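Side-chain contacts in glutathione synthetase-like effector 30 (Gpa-GSS30-apo) (Globodera pallida, PDB 5OET), which probably acts as a parasitism effector of the nematode, having evolved from glutathione synthetase, the ATP-dependent ligase that makes glutathione: residues L48-D53 against S90-P95; L113-A118 against A344-K349; C120-L125 against K143-L148; Q235-L238 against E244-I247; K455-R460 against P465-D470. All blocks are in the same frame, centred on the assembly; numbering follows the deposited sequence.

Contact 1 of 5, residues L48-D53 against S90-P95; sequences LEQSLD and SLYPSP
Ser-51 and Leu-91 bring the two backbones closest, with their CA atoms 6.5 Å apart, where helix 44-59 packs on the short connection between two strands of the large mixed sheet. In this glutathione synthetase fold the helix lies against the sheet through this turn and through Ser-51 on Val-459. The connection leads from strand 83-90 toward strand 94-96.

Leucine suits the turn because its branched apolar end can lie against a helix backbone. The CG of Leu-91 stands anti to the backbone N (chi1 -173°), and its CD1 comes to rest 3.5 Å from Gln-50 O and 3.8 Å from Ser-51 N, a methyl laid on the helix backbone. Small Ser-51 lets it come this near, and its OG makes a weak hydrogen bond back to Leu-47 O.

Gln-50 is extended beyond CG and crosses Tyr-92 at about a right angle, its amide at the ring edge and turned 76° from the ring plane. The fit of amide nitrogen to phenol oxygen is modelled too tightly to interpret. The preceding residue, Glu-49, forms salt bridges with Arg-280 and Arg-290 of the second subunit. Between helix and turn, Gln-50 NE2 stands 4.2 Å from Leu-91 CD2.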
# COMPACT_ATOMS: atom_id res chain seq x y z
N LEU A 48 -11.35 5.80 -18.40
CA LEU A 48 -12.07 5.33 -17.22
C LEU A 48 -11.38 4.09 -16.67
O LEU A 48 -11.10 4.02 -15.48
CB LEU A 48 -13.53 5.06 -17.52
CG LEU A 48 -14.27 4.32 -16.39
CD1 LEU A 48 -14.26 5.13 -15.09
CD2 LEU A 48 -15.66 3.93 -16.81
N GLU A 49 -11.10 3.11 -17.53
CA GLU A 49 -10.44 1.86 -17.09
C GLU A 49 -9.06 2.11 -16.52
O GLU A 49 -8.66 1.44 -15.59
CB GLU A 49 -10.40 0.81 -18.19
CG GLU A 49 -11.78 0.22 -18.46
CD GLU A 49 -11.82 -0.82 -19.60
OE1 GLU A 49 -12.61 -0.64 -20.56
OE2 GLU A 49 -11.07 -1.84 -19.53
N GLN A 50 -8.34 3.08 -17.06
CA GLN A 50 -7.03 3.43 -16.50
C GLN A 50 -7.14 4.20 -15.19
O GLN A 50 -6.25 4.09 -14.34
CB GLN A 50 -6.23 4.24 -17.52
CG GLN A 50 -5.79 3.42 -18.73
CD GLN A 50 -5.08 4.23 -19.80
OE1 GLN A 50 -4.56 3.66 -20.75
NE2 GLN A 50 -5.06 5.55 -19.66
N SER A 51 -8.20 4.98 -15.03
CA SER A 51 -8.50 5.61 -13.74
C SER A 51 -8.66 4.60 -12.63
O SER A 51 -8.09 4.77 -11.56
CB SER A 51 -9.81 6.40 -13.80
OG SER A 51 -9.54 7.66 -14.34
N LEU A 52 -9.48 3.58 -12.87
CA LEU A 52 -9.73 2.55 -11.86
C LEU A 52 -8.46 1.77 -11.53
O LEU A 52 -8.21 1.47 -10.37
CB LEU A 52 -10.82 1.59 -12.31
CG LEU A 52 -12.19 2.22 -12.48
CD1 LEU A 52 -13.15 1.20 -13.05
CD2 LEU A 52 -12.74 2.78 -11.17
N ASP A 53 -7.67 1.49 -12.55
CA ASP A 53 -6.37 0.86 -12.41
C ASP A 53 -5.43 1.69 -11.56
O ASP A 53 -4.79 1.17 -10.67
CB ASP A 53 -5.74 0.61 -13.79
CG ASP A 53 -4.25 0.27 -13.70
OD1 ASP A 53 -3.43 1.17 -13.43
OD2 ASP A 53 -3.88 -0.91 -13.92
N SER A 90 -3.47 12.92 -10.34
CA SER A 90 -3.58 13.11 -11.76
C SER A 90 -3.30 11.74 -12.36
O SER A 90 -2.49 10.97 -11.80
CB SER A 90 -2.58 14.13 -12.26
OG SER A 90 -1.27 13.71 -11.96
N LEU A 91 -3.97 11.42 -13.47
CA LEU A 91 -3.83 10.10 -14.08
C LEU A 91 -2.43 9.90 -14.67
O LEU A 91 -1.84 8.81 -14.56
CB LEU A 91 -4.88 9.90 -15.16
CG LEU A 91 -5.01 8.50 -15.80
CD1 LEU A 91 -5.24 7.40 -14.78
CD2 LEU A 91 -6.14 8.48 -16.80
N TYR A 92 -1.92 10.97 -15.28
CA TYR A 92 -0.65 10.94 -15.96
C TYR A 92 0.19 12.07 -15.43
O TYR A 92 -0.35 13.06 -14.90
CB TYR A 92 -0.85 11.07 -17.48
CG TYR A 92 -1.38 9.81 -18.12
CD1 TYR A 92 -0.57 8.69 -18.27
CD2 TYR A 92 -2.71 9.72 -18.57
CE1 TYR A 92 -1.04 7.52 -18.82
CE2 TYR A 92 -3.21 8.54 -19.14
CZ TYR A 92 -2.36 7.43 -19.26
OH TYR A 92 -2.80 6.25 -19.83
N PRO A 93 1.52 11.95 -15.57
CA PRO A 93 2.37 13.02 -15.07
C PRO A 93 2.22 14.25 -15.94
O PRO A 93 2.09 14.13 -17.15
CB PRO A 93 3.78 12.42 -15.12
CG PRO A 93 3.70 11.27 -16.04
CD PRO A 93 2.28 10.84 -16.15
N SER A 94 2.18 15.42 -15.32
CA SER A 94 1.98 16.68 -16.05
C SER A 94 3.33 17.11 -16.62
O SER A 94 4.36 16.90 -15.97
CB SER A 94 1.44 17.77 -15.13
OG SER A 94 0.09 17.51 -14.76
N PRO A 95 3.34 17.69 -17.83
CA PRO A 95 4.61 18.14 -18.40
C PRO A 95 5.19 19.35 -17.66
O PRO A 95 4.45 20.19 -17.15
CB PRO A 95 4.26 18.50 -19.84
CG PRO A 95 2.80 18.77 -19.82
CD PRO A 95 2.22 17.89 -18.76

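Contact 2 of 5, residues L113-A118 against A344-K349; sequences LLYFRA and ALSHTK
Tyr-115, near the C-terminal end of helix 98-119, meets both Ser-346 and His-347, and its CA lies 6.5 Å from that of Ser-346. The segment it faces is the end of the short, weakly bonded helix 342-345 and a type I beta turn from Leu-345 to Thr-348.

The tyrosine's contact begins at its root: CB is 3.7 Å from His-347 CE1. Since CG lies anti to the carbonyl carbon, beside the backbone N (chi1 -76°), the ring extends toward the turn. There its edge meets the carbonyl of Ser-346 in the ring plane, CD1 being 3.2 Å from Ser-346 O. Aromatic hydrogens carry a slight positive charge, so this edge suits a carbonyl oxygen. Above one face of the imidazole sits Tyr-115 CD1, displaced toward the rim; the two rings are inclined at 37° with centroids 4.7 Å apart, an oblique aromatic pair. One turn farther on, Ala-118 directs its CB at the same segment, and a methyl is small enough to let the turn approach.

The imidazole is held by polar bonds of its own. Ser-346 OG and His-347 ND1 are hydrogen-bonded at 2.9 Å, and both atoms also bond to Phe-343 O, while Ser-119 OG is a further partner of the serine and Gln-165 of NE2. Thr-348 then N-caps helix 349-354 through Met-351 N.

Helix 98-119 is thus wedged between the turn on one side and strands of the large sheet: Tyr-115 rests on strands 160-173 and 179-188, and Leu-113 and Phe-116 reach strand 490-504.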
# COMPACT_ATOMS: atom_id res chain seq x y z
N LEU A 113 20.76 26.24 3.40
CA LEU A 113 21.81 27.01 4.06
C LEU A 113 21.38 28.41 4.48
O LEU A 113 21.76 28.86 5.52
CB LEU A 113 23.08 27.08 3.20
CG LEU A 113 23.96 25.82 3.12
CD1 LEU A 113 25.26 26.13 2.40
CD2 LEU A 113 24.24 25.26 4.51
N LEU A 114 20.59 29.10 3.66
CA LEU A 114 20.12 30.46 4.02
C LEU A 114 19.19 30.47 5.24
O LEU A 114 19.35 31.28 6.12
CB LEU A 114 19.40 31.09 2.83
CG LEU A 114 18.62 32.37 3.08
CD1 LEU A 114 19.55 33.46 3.57
CD2 LEU A 114 17.91 32.82 1.82
N TYR A 115 18.20 29.59 5.27
CA TYR A 115 17.25 29.55 6.37
C TYR A 115 17.87 28.96 7.63
O TYR A 115 17.51 29.36 8.74
CB TYR A 115 15.99 28.78 5.97
CG TYR A 115 15.10 29.59 5.08
CD1 TYR A 115 14.22 30.51 5.61
CD2 TYR A 115 15.16 29.46 3.71
CE1 TYR A 115 13.41 31.27 4.79
CE2 TYR A 115 14.36 30.22 2.87
CZ TYR A 115 13.49 31.12 3.42
OH TYR A 115 12.71 31.85 2.57
N PHE A 116 18.81 28.02 7.48
CA PHE A 116 19.54 27.49 8.62
C PHE A 116 20.34 28.58 9.32
O PHE A 116 20.26 28.71 10.52
CB PHE A 116 20.47 26.36 8.19
CG PHE A 116 21.32 25.83 9.30
CD1 PHE A 116 20.72 25.31 10.43
CD2 PHE A 116 22.71 25.88 9.24
CE1 PHE A 116 21.49 24.84 11.49
CE2 PHE A 116 23.48 25.39 10.27
CZ PHE A 116 22.87 24.88 11.40
N ARG A 117 21.09 29.35 8.56
CA ARG A 117 21.95 30.43 9.08
C ARG A 117 21.18 31.62 9.63
O ARG A 117 21.58 32.22 10.61
CB ARG A 117 22.91 30.89 8.00
CG ARG A 117 23.96 29.85 7.66
CD ARG A 117 24.80 30.24 6.45
NE ARG A 117 25.61 29.12 5.98
CZ ARG A 117 26.47 29.16 4.96
NH1 ARG A 117 26.66 30.28 4.26
NH2 ARG A 117 27.15 28.07 4.62
N ALA A 118 20.07 31.96 8.98
CA ALA A 118 19.13 32.92 9.55
C ALA A 118 18.53 32.45 10.87
O ALA A 118 18.30 33.25 11.76
CB ALA A 118 18.01 33.18 8.57
N ALA A 344 10.38 28.10 13.04
CA ALA A 344 9.06 28.64 12.74
C ALA A 344 9.08 30.16 12.55
O ALA A 344 8.31 30.69 11.74
CB ALA A 344 8.06 28.28 13.83
N LEU A 345 9.94 30.86 13.30
CA LEU A 345 10.14 32.30 13.14
C LEU A 345 10.86 32.64 11.81
O LEU A 345 10.54 33.62 11.15
CB LEU A 345 10.91 32.85 14.36
CG LEU A 345 10.99 34.36 14.55
CD1 LEU A 345 9.61 34.99 14.66
CD2 LEU A 345 11.81 34.69 15.78
N SER A 346 11.82 31.81 11.40
CA SER A 346 12.53 32.05 10.14
C SER A 346 11.76 31.61 8.89
O SER A 346 12.26 31.77 7.78
CB SER A 346 13.92 31.39 10.16
OG SER A 346 13.86 30.01 9.85
N HIS A 347 10.57 31.04 9.04
CA HIS A 347 9.77 30.62 7.88
C HIS A 347 8.41 31.32 7.80
O HIS A 347 7.53 30.92 7.05
CB HIS A 347 9.60 29.10 7.90
CG HIS A 347 10.84 28.36 7.55
ND1 HIS A 347 11.99 28.42 8.31
CD2 HIS A 347 11.13 27.55 6.51
CE1 HIS A 347 12.92 27.67 7.76
NE2 HIS A 347 12.42 27.13 6.66
N THR A 348 8.25 32.40 8.55
CA THR A 348 7.09 33.24 8.31
C THR A 348 7.19 33.78 6.89
O THR A 348 8.26 33.82 6.29
CB THR A 348 7.00 34.43 9.30
OG1 THR A 348 8.11 35.32 9.12
CG2 THR A 348 6.92 33.94 10.74
N LYS A 349 6.05 34.18 6.37
CA LYS A 349 5.99 34.78 5.05
C LYS A 349 6.56 36.19 5.10
O LYS A 349 7.02 36.69 4.08
CB LYS A 349 4.56 34.79 4.51
CG LYS A 349 4.42 34.44 3.04
CD LYS A 349 3.08 33.76 2.82
CE LYS A 349 3.06 32.34 3.38
NZ LYS A 349 1.77 32.10 4.08

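Contact 3 of 5, residues C120-L125 against K143-L148; sequences CDYEFL and KLVKRL
The phenol ring of Tyr-122 is met obliquely by Leu-148, whose CD2 lies 3.6 Å from Tyr-122 CE1, and the two side chains cross at a slant. This is packing between two short helices, 122-127 and 141-150, near the surface of the chain. Their backbones stay well apart, the CA atoms of Tyr-122 and Leu-148 being 9.2 Å from each other, so the gap is bridged by one long aromatic side chain.

Tyrosine suits that task because it is rigid, reaches far and ends in a polar group. With CG anti to the backbone N (chi1 -170°), the ring points from the first turn of its helix straight at the second helix. Its outer end fits between Val-145 and Leu-148, one helical turn apart: the phenol OH lies 3.6 Å from Val-145 CG1 and 3.4 Å from Leu-148 CB. The hydroxyl is hydrogen-bonded to Asp-149 OD1, so the apolar ring packs on aliphatic groups while its polar tip finds a partner on the same helix. Leu-148 in turn packs against Phe-328, and Ile-342 touches both Tyr-122 and Leu-148, so that further hydrophobic groups pack around the pair.

Asp-121 occupies the N-cap position of the tyrosine's helix. An aspartate is at home there because its short carboxylate can fold back to an N-H of the first turn. Phe-124 N, which also bonds weakly to Asp-121 O, makes the capping bond, itself weak, donating to Asp-121 OD1 over 3.3 Å at an N-H...O angle of 149°.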
# COMPACT_ATOMS: atom_id res chain seq x y z
N CYS A 120 20.07 30.47 13.04
CA CYS A 120 21.16 30.62 14.02
C CYS A 120 21.40 32.06 14.51
O CYS A 120 22.31 32.27 15.30
CB CYS A 120 22.49 30.09 13.42
SG CYS A 120 22.49 28.33 12.97
N ASP A 121 20.63 33.03 14.04
CA ASP A 121 20.84 34.46 14.35
C ASP A 121 19.52 35.06 14.85
O ASP A 121 18.83 35.77 14.12
CB ASP A 121 21.35 35.20 13.09
CG ASP A 121 21.86 36.64 13.38
OD1 ASP A 121 21.69 37.15 14.52
OD2 ASP A 121 22.45 37.26 12.46
N TYR A 122 19.20 34.76 16.11
CA TYR A 122 17.94 35.19 16.75
C TYR A 122 17.72 36.71 16.70
O TYR A 122 16.60 37.18 16.44
CB TYR A 122 17.87 34.72 18.21
CG TYR A 122 16.52 34.90 18.89
CD1 TYR A 122 15.32 34.62 18.22
CD2 TYR A 122 16.43 35.32 20.20
CE1 TYR A 122 14.09 34.77 18.83
CE2 TYR A 122 15.19 35.46 20.83
CZ TYR A 122 14.03 35.19 20.14
OH TYR A 122 12.78 35.32 20.72
N GLU A 123 18.76 37.48 16.97
CA GLU A 123 18.63 38.93 16.85
C GLU A 123 18.24 39.38 15.41
O GLU A 123 17.46 40.32 15.28
CB GLU A 123 19.82 39.68 17.48
CG GLU A 123 19.48 40.28 18.85
CD GLU A 123 18.56 41.51 18.74
OE1 GLU A 123 17.38 41.42 19.17
OE2 GLU A 123 19.01 42.56 18.21
N PHE A 124 18.73 38.70 14.37
CA PHE A 124 18.33 39.04 13.00
C PHE A 124 16.84 38.81 12.78
O PHE A 124 16.15 39.68 12.23
CB PHE A 124 19.13 38.27 11.95
CG PHE A 124 18.65 38.52 10.55
CD1 PHE A 124 18.86 39.76 9.95
CD2 PHE A 124 17.95 37.55 9.85
CE1 PHE A 124 18.40 40.02 8.66
CE2 PHE A 124 17.49 37.80 8.56
CZ PHE A 124 17.72 39.04 7.96
N LEU A 125 16.37 37.64 13.20
CA LEU A 125 14.96 37.27 13.07
C LEU A 125 14.07 38.26 13.81
O LEU A 125 13.11 38.75 13.23
CB LEU A 125 14.71 35.84 13.58
CG LEU A 125 15.37 34.66 12.86
CD1 LEU A 125 14.79 33.34 13.33
CD2 LEU A 125 15.19 34.79 11.36
N LYS A 143 3.71 35.80 20.65
CA LYS A 143 3.69 34.61 21.52
C LYS A 143 4.92 33.68 21.36
O LYS A 143 5.39 33.11 22.35
CB LYS A 143 2.39 33.81 21.30
CG LYS A 143 1.14 34.55 21.77
CD LYS A 143 0.92 34.40 23.27
CE LYS A 143 -0.15 35.35 23.81
NZ LYS A 143 -1.51 35.10 23.25
N LEU A 144 5.43 33.54 20.14
CA LEU A 144 6.63 32.73 19.88
C LEU A 144 7.91 33.38 20.41
O LEU A 144 8.76 32.69 20.99
CB LEU A 144 6.78 32.45 18.38
CG LEU A 144 7.93 31.54 17.93
CD1 LEU A 144 7.89 30.18 18.63
CD2 LEU A 144 7.90 31.38 16.41
N VAL A 145 8.05 34.68 20.21
CA VAL A 145 9.20 35.42 20.76
C VAL A 145 9.23 35.33 22.29
O VAL A 145 10.26 35.01 22.87
CB VAL A 145 9.22 36.90 20.30
CG1 VAL A 145 10.18 37.75 21.13
CG2 VAL A 145 9.59 36.97 18.82
N LYS A 146 8.09 35.62 22.93
CA LYS A 146 7.93 35.49 24.39
C LYS A 146 8.49 34.15 24.90
O LYS A 146 9.23 34.13 25.88
CB LYS A 146 6.44 35.69 24.76
CG LYS A 146 5.94 35.15 26.10
CD LYS A 146 6.59 35.80 27.31
CE LYS A 146 6.19 35.03 28.58
NZ LYS A 146 6.75 35.60 29.85
N ARG A 147 8.16 33.06 24.22
CA ARG A 147 8.65 31.72 24.59
C ARG A 147 10.17 31.57 24.43
O ARG A 147 10.86 31.28 25.40
CB ARG A 147 7.96 30.65 23.74
CG ARG A 147 6.46 30.55 23.95
CD ARG A 147 6.13 29.61 25.09
NE ARG A 147 4.69 29.34 25.10
CZ ARG A 147 4.09 28.45 25.89
NH1 ARG A 147 4.78 27.74 26.78
NH2 ARG A 147 2.78 28.28 25.79
N LEU A 148 10.67 31.78 23.21
CA LEU A 148 12.11 31.65 22.90
C LEU A 148 13.01 32.45 23.86
O LEU A 148 14.14 32.05 24.16
CB LEU A 148 12.38 32.07 21.44
CG LEU A 148 12.30 31.01 20.33
CD1 LEU A 148 11.13 30.07 20.50
CD2 LEU A 148 12.21 31.69 18.98

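Contact 4 of 5, residues Q235-L238 against E244-I247; sequences QAWL and EAVI
Trp-237 reaches from the last turns of helix 225-240 to Ala-245 and Ile-247 at the start of strand 246-251, tying helix and strand together across the short loop between them. The strand belongs to a mixed sheet in which 279-283 and 306-314 run parallel to it, and helix 259-270 makes the beta-alpha-beta connection from 246-251 to 279-283.

The polar part is one strong hydrogen bond. The indole N-H of Trp-237 donates from NE1 to Ala-245 O over 2.8 Å, almost straight at 173°. The oxygen lies practically in the plane of the indole, at its edge, whereas the donor stands about 50° above the carbonyl plane and so misses the lone-pair directions. Tryptophan fits well here: it offers a single N-H at the rim of a large apolar plate, and can serve a backbone oxygen while its apolar atoms pack on Ile-247 and Ile-277. Setting CG anti to the backbone N (chi1 -174°) carries the plate off the helix toward the strand.

The apolar part involves Ile-247, which crosses the indole at about a right angle. Its beta-branched chain suits a strand, and the ethyl arm does the touching; Ile-277 packs against both residues. Ala-245, buried beside Ala-309, has a side chain small enough for the ring to come up to its carbonyl. Backbone bonds hold the strand on both flanks, Val-246 with Val-307 and Ala-309, Ile-247 with Lys-278 and Arg-280. Within the apolar patch, Ile-247 CG1 is 3.9 Å from Trp-237 CD1, and Ile-247 CD1 is 4.2 Å from Trp-237 CB.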
# COMPACT_ATOMS: atom_id res chain seq x y z
N GLN A 235 20.89 9.55 10.98
CA GLN A 235 22.05 10.38 11.27
C GLN A 235 21.82 11.24 12.51
O GLN A 235 22.76 11.45 13.25
CB GLN A 235 22.43 11.29 10.09
CG GLN A 235 22.92 10.56 8.86
CD GLN A 235 24.24 9.87 9.08
OE1 GLN A 235 25.18 10.44 9.63
NE2 GLN A 235 24.32 8.62 8.66
N ALA A 236 20.60 11.72 12.75
CA ALA A 236 20.29 12.44 13.99
C ALA A 236 20.42 11.56 15.23
O ALA A 236 21.02 11.95 16.25
CB ALA A 236 18.91 13.07 13.93
N TRP A 237 19.87 10.35 15.15
CA TRP A 237 19.99 9.37 16.21
C TRP A 237 21.47 9.12 16.53
O TRP A 237 21.86 9.16 17.69
CB TRP A 237 19.32 8.08 15.77
CG TRP A 237 19.26 7.04 16.82
CD1 TRP A 237 18.39 6.98 17.86
CD2 TRP A 237 20.10 5.90 16.92
NE1 TRP A 237 18.64 5.86 18.61
CE2 TRP A 237 19.69 5.18 18.04
CE3 TRP A 237 21.17 5.41 16.16
CZ2 TRP A 237 20.30 4.00 18.43
CZ3 TRP A 237 21.77 4.24 16.54
CH2 TRP A 237 21.34 3.54 17.67
N LEU A 238 22.29 8.90 15.51
CA LEU A 238 23.73 8.74 15.70
C LEU A 238 24.41 9.95 16.36
O LEU A 238 25.26 9.76 17.22
CB LEU A 238 24.43 8.43 14.39
CG LEU A 238 24.21 7.07 13.73
CD1 LEU A 238 24.95 7.04 12.39
CD2 LEU A 238 24.69 5.95 14.64
N GLU A 244 20.65 2.99 23.41
CA GLU A 244 19.34 2.62 23.97
C GLU A 244 18.24 3.67 23.79
O GLU A 244 17.08 3.39 24.11
CB GLU A 244 19.48 2.19 25.46
CG GLU A 244 19.88 0.72 25.70
CD GLU A 244 18.96 -0.35 25.04
OE1 GLU A 244 17.75 -0.11 24.73
OE2 GLU A 244 19.47 -1.46 24.82
N ALA A 245 18.59 4.85 23.24
CA ALA A 245 17.63 5.91 22.95
C ALA A 245 16.71 5.65 21.77
O ALA A 245 17.09 5.01 20.79
CB ALA A 245 18.34 7.22 22.71
N VAL A 246 15.50 6.21 21.88
CA VAL A 246 14.41 6.01 20.93
C VAL A 246 14.17 7.27 20.15
O VAL A 246 14.52 8.36 20.59
CB VAL A 246 13.05 5.66 21.62
CG1 VAL A 246 13.22 4.50 22.59
CG2 VAL A 246 12.41 6.87 22.33
N ILE A 247 13.50 7.12 19.03
CA ILE A 247 13.03 8.23 18.25
C ILE A 247 11.52 8.40 18.48
O ILE A 247 10.75 7.44 18.32
CB ILE A 247 13.33 7.99 16.77
CG1 ILE A 247 14.84 8.03 16.53
CG2 ILE A 247 12.65 9.05 15.92
CD1 ILE A 247 15.23 7.45 15.20

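Contact 5 of 5, residues K455-R460 against P465-D470; sequences KNHFVR and PTLNLD
Phe-458 and Leu-469 cross at about a right angle, and the leucine lays its CD1 over one face of the phenyl ring, 3.4 Å from Phe-458 CD2. Both belong to the sheet face that also carries Asn-456 and Thr-466, and both extend to Leu-504, so their apolar side chains suit this side, which packs against strand 490-504.

On the other face Lys-455 and Asp-470 lie side by side, pointing the same way. The lysine chain bends along its length until NZ meets Asp-470 OD1 on its syn side at 2.9 Å, a salt bridge suited to this more exposed end of the ladder.

His-457 and Asn-468 also run alongside each other, ring and amide planes 76° apart. Backbone N of Asn-468 donates to His-457 ND1 over 3.0 Å, tilted 26° from the ring plane, so ND1 acts here as an acceptor. Asn-468 adopts a left-handed backbone conformation (phi 61°), which asparagine tolerates better than most residues, and its ND2 bonds to Gln-42 OE1. Asn-456 turns its OD1 back to its neighbour's backbone, His-457 N lying 2.8 Å away, while ND2 is held by Ser-94 OG and Tyr-92 O; a buried amide is thereby satisfied at both ends.

Paired backbone bonds join Asn-456 with Leu-469 and Phe-458 with Thr-466, the latter through Phe-458 N to Thr-466 O at 3.0 Å. Between these two pairs the register slips by one residue where the chain turns at Asn-468. The whole is an antiparallel beta hairpin with a beta bulge, whose strands 454-459 and 469-484 belong to the large mixed sheet.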
# COMPACT_ATOMS: atom_id res chain seq x y z
N LYS A 455 -2.82 20.42 -19.45
CA LYS A 455 -4.00 19.55 -19.48
C LYS A 455 -3.65 18.20 -18.84
O LYS A 455 -2.57 17.65 -19.07
CB LYS A 455 -4.45 19.34 -20.93
CG LYS A 455 -5.00 20.57 -21.65
CD LYS A 455 -6.53 20.63 -21.65
CE LYS A 455 -7.11 21.30 -22.91
NZ LYS A 455 -7.38 22.76 -22.76
N ASN A 456 -4.57 17.68 -18.04
CA ASN A 456 -4.41 16.38 -17.41
C ASN A 456 -5.78 15.86 -17.00
O ASN A 456 -6.80 16.57 -17.15
CB ASN A 456 -3.48 16.49 -16.19
CG ASN A 456 -2.60 15.26 -16.00
OD1 ASN A 456 -3.06 14.13 -16.16
ND2 ASN A 456 -1.34 15.47 -15.66
N HIS A 457 -5.82 14.63 -16.50
CA HIS A 457 -7.05 14.04 -15.99
C HIS A 457 -6.95 13.83 -14.49
O HIS A 457 -5.92 13.42 -13.98
CB HIS A 457 -7.30 12.70 -16.69
CG HIS A 457 -7.02 12.73 -18.15
ND1 HIS A 457 -7.84 13.37 -19.05
CD2 HIS A 457 -5.98 12.23 -18.87
CE1 HIS A 457 -7.32 13.26 -20.26
NE2 HIS A 457 -6.19 12.59 -20.18
N PHE A 458 -8.04 14.09 -13.77
CA PHE A 458 -8.07 14.06 -12.30
C PHE A 458 -8.92 12.90 -11.77
O PHE A 458 -10.09 12.79 -12.10
CB PHE A 458 -8.65 15.38 -11.80
CG PHE A 458 -7.69 16.53 -11.78
CD1 PHE A 458 -6.44 16.49 -12.41
CD2 PHE A 458 -8.07 17.72 -11.11
CE1 PHE A 458 -5.59 17.59 -12.34
CE2 PHE A 458 -7.21 18.81 -11.04
CZ PHE A 458 -5.97 18.75 -11.66
N VAL A 459 -8.34 12.05 -10.93
CA VAL A 459 -9.02 10.87 -10.41
C VAL A 459 -9.34 11.08 -8.95
O VAL A 459 -8.43 11.26 -8.15
CB VAL A 459 -8.11 9.65 -10.55
CG1 VAL A 459 -8.83 8.38 -10.11
CG2 VAL A 459 -7.63 9.55 -11.98
N ARG A 460 -10.62 11.04 -8.59
CA ARG A 460 -11.06 11.29 -7.23
C ARG A 460 -11.88 10.13 -6.71
O ARG A 460 -12.56 9.47 -7.49
CB ARG A 460 -11.93 12.53 -7.17
CG ARG A 460 -11.13 13.80 -6.96
CD ARG A 460 -12.01 15.04 -7.12
NE ARG A 460 -11.73 15.79 -8.36
CZ ARG A 460 -12.51 16.75 -8.88
NH1 ARG A 460 -13.65 17.12 -8.29
NH2 ARG A 460 -12.12 17.36 -10.00
N PRO A 465 -13.89 10.18 -13.23
CA PRO A 465 -12.71 11.03 -13.41
C PRO A 465 -13.02 12.21 -14.33
O PRO A 465 -13.82 12.08 -15.26
CB PRO A 465 -11.69 10.08 -14.05
CG PRO A 465 -12.53 9.13 -14.81
CD PRO A 465 -13.78 8.93 -14.01
N THR A 466 -12.37 13.33 -14.05
CA THR A 466 -12.53 14.56 -14.82
C THR A 466 -11.44 14.63 -15.90
O THR A 466 -10.25 14.81 -15.59
CB THR A 466 -12.40 15.77 -13.87
OG1 THR A 466 -12.99 15.44 -12.61
CG2 THR A 466 -13.11 16.97 -14.45
N LEU A 467 -11.86 14.50 -17.16
CA LEU A 467 -10.94 14.37 -18.29
C LEU A 467 -10.66 15.71 -18.97
O LEU A 467 -11.55 16.54 -19.14
CB LEU A 467 -11.52 13.40 -19.32
CG LEU A 467 -12.04 12.03 -18.88
CD1 LEU A 467 -12.66 11.30 -20.07
CD2 LEU A 467 -10.97 11.18 -18.22
N ASN A 468 -9.41 15.92 -19.35
CA ASN A 468 -8.97 17.09 -20.11
C ASN A 468 -9.20 18.43 -19.38
O ASN A 468 -9.60 19.39 -19.98
CB ASN A 468 -9.58 17.09 -21.51
CG ASN A 468 -9.19 15.87 -22.32
OD1 ASN A 468 -10.05 15.05 -22.68
ND2 ASN A 468 -7.90 15.73 -22.61
N LEU A 469 -8.93 18.47 -18.08
CA LEU A 469 -8.95 19.72 -17.33
C LEU A 469 -7.71 20.55 -17.63
O LEU A 469 -6.63 19.99 -17.81
CB LEU A 469 -8.92 19.43 -15.83
CG LEU A 469 -10.24 18.99 -15.23
CD1 LEU A 469 -9.97 18.37 -13.87
CD2 LEU A 469 -11.21 20.17 -15.15
N ASP A 470 -7.87 21.87 -17.63
CA ASP A 470 -6.74 22.77 -17.45
C ASP A 470 -6.29 22.70 -16.01
O ASP A 470 -7.12 22.81 -15.12
CB ASP A 470 -7.13 24.21 -17.78
CG ASP A 470 -7.53 24.40 -19.23
OD1 ASP A 470 -7.71 23.37 -19.94
OD2 ASP A 470 -7.67 25.58 -19.64

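Along the chain contact 1 comes first; contacts 3 and 4 then fall within the long span that contact 2 closes, and contact 5 follows. Contacts 1 and 5, centres about 8 Å apart, share the large mixed sheet, helix 44-59 covering the hairpin through Ser-51 against Val-459 and Pro-465. Contacts 2 and 3, about 11 Å between centres, form a helical cluster across the chain's centre from that pair, with Leu-345 packed on Tyr-122, Leu-125 and Leu-144. Contact 4 stands apart, about 25 Å from the centre of contact 2, at the second sheet. The five thus sample the two mixed sheets and their helical coverings, all within one glutathione synthase family region.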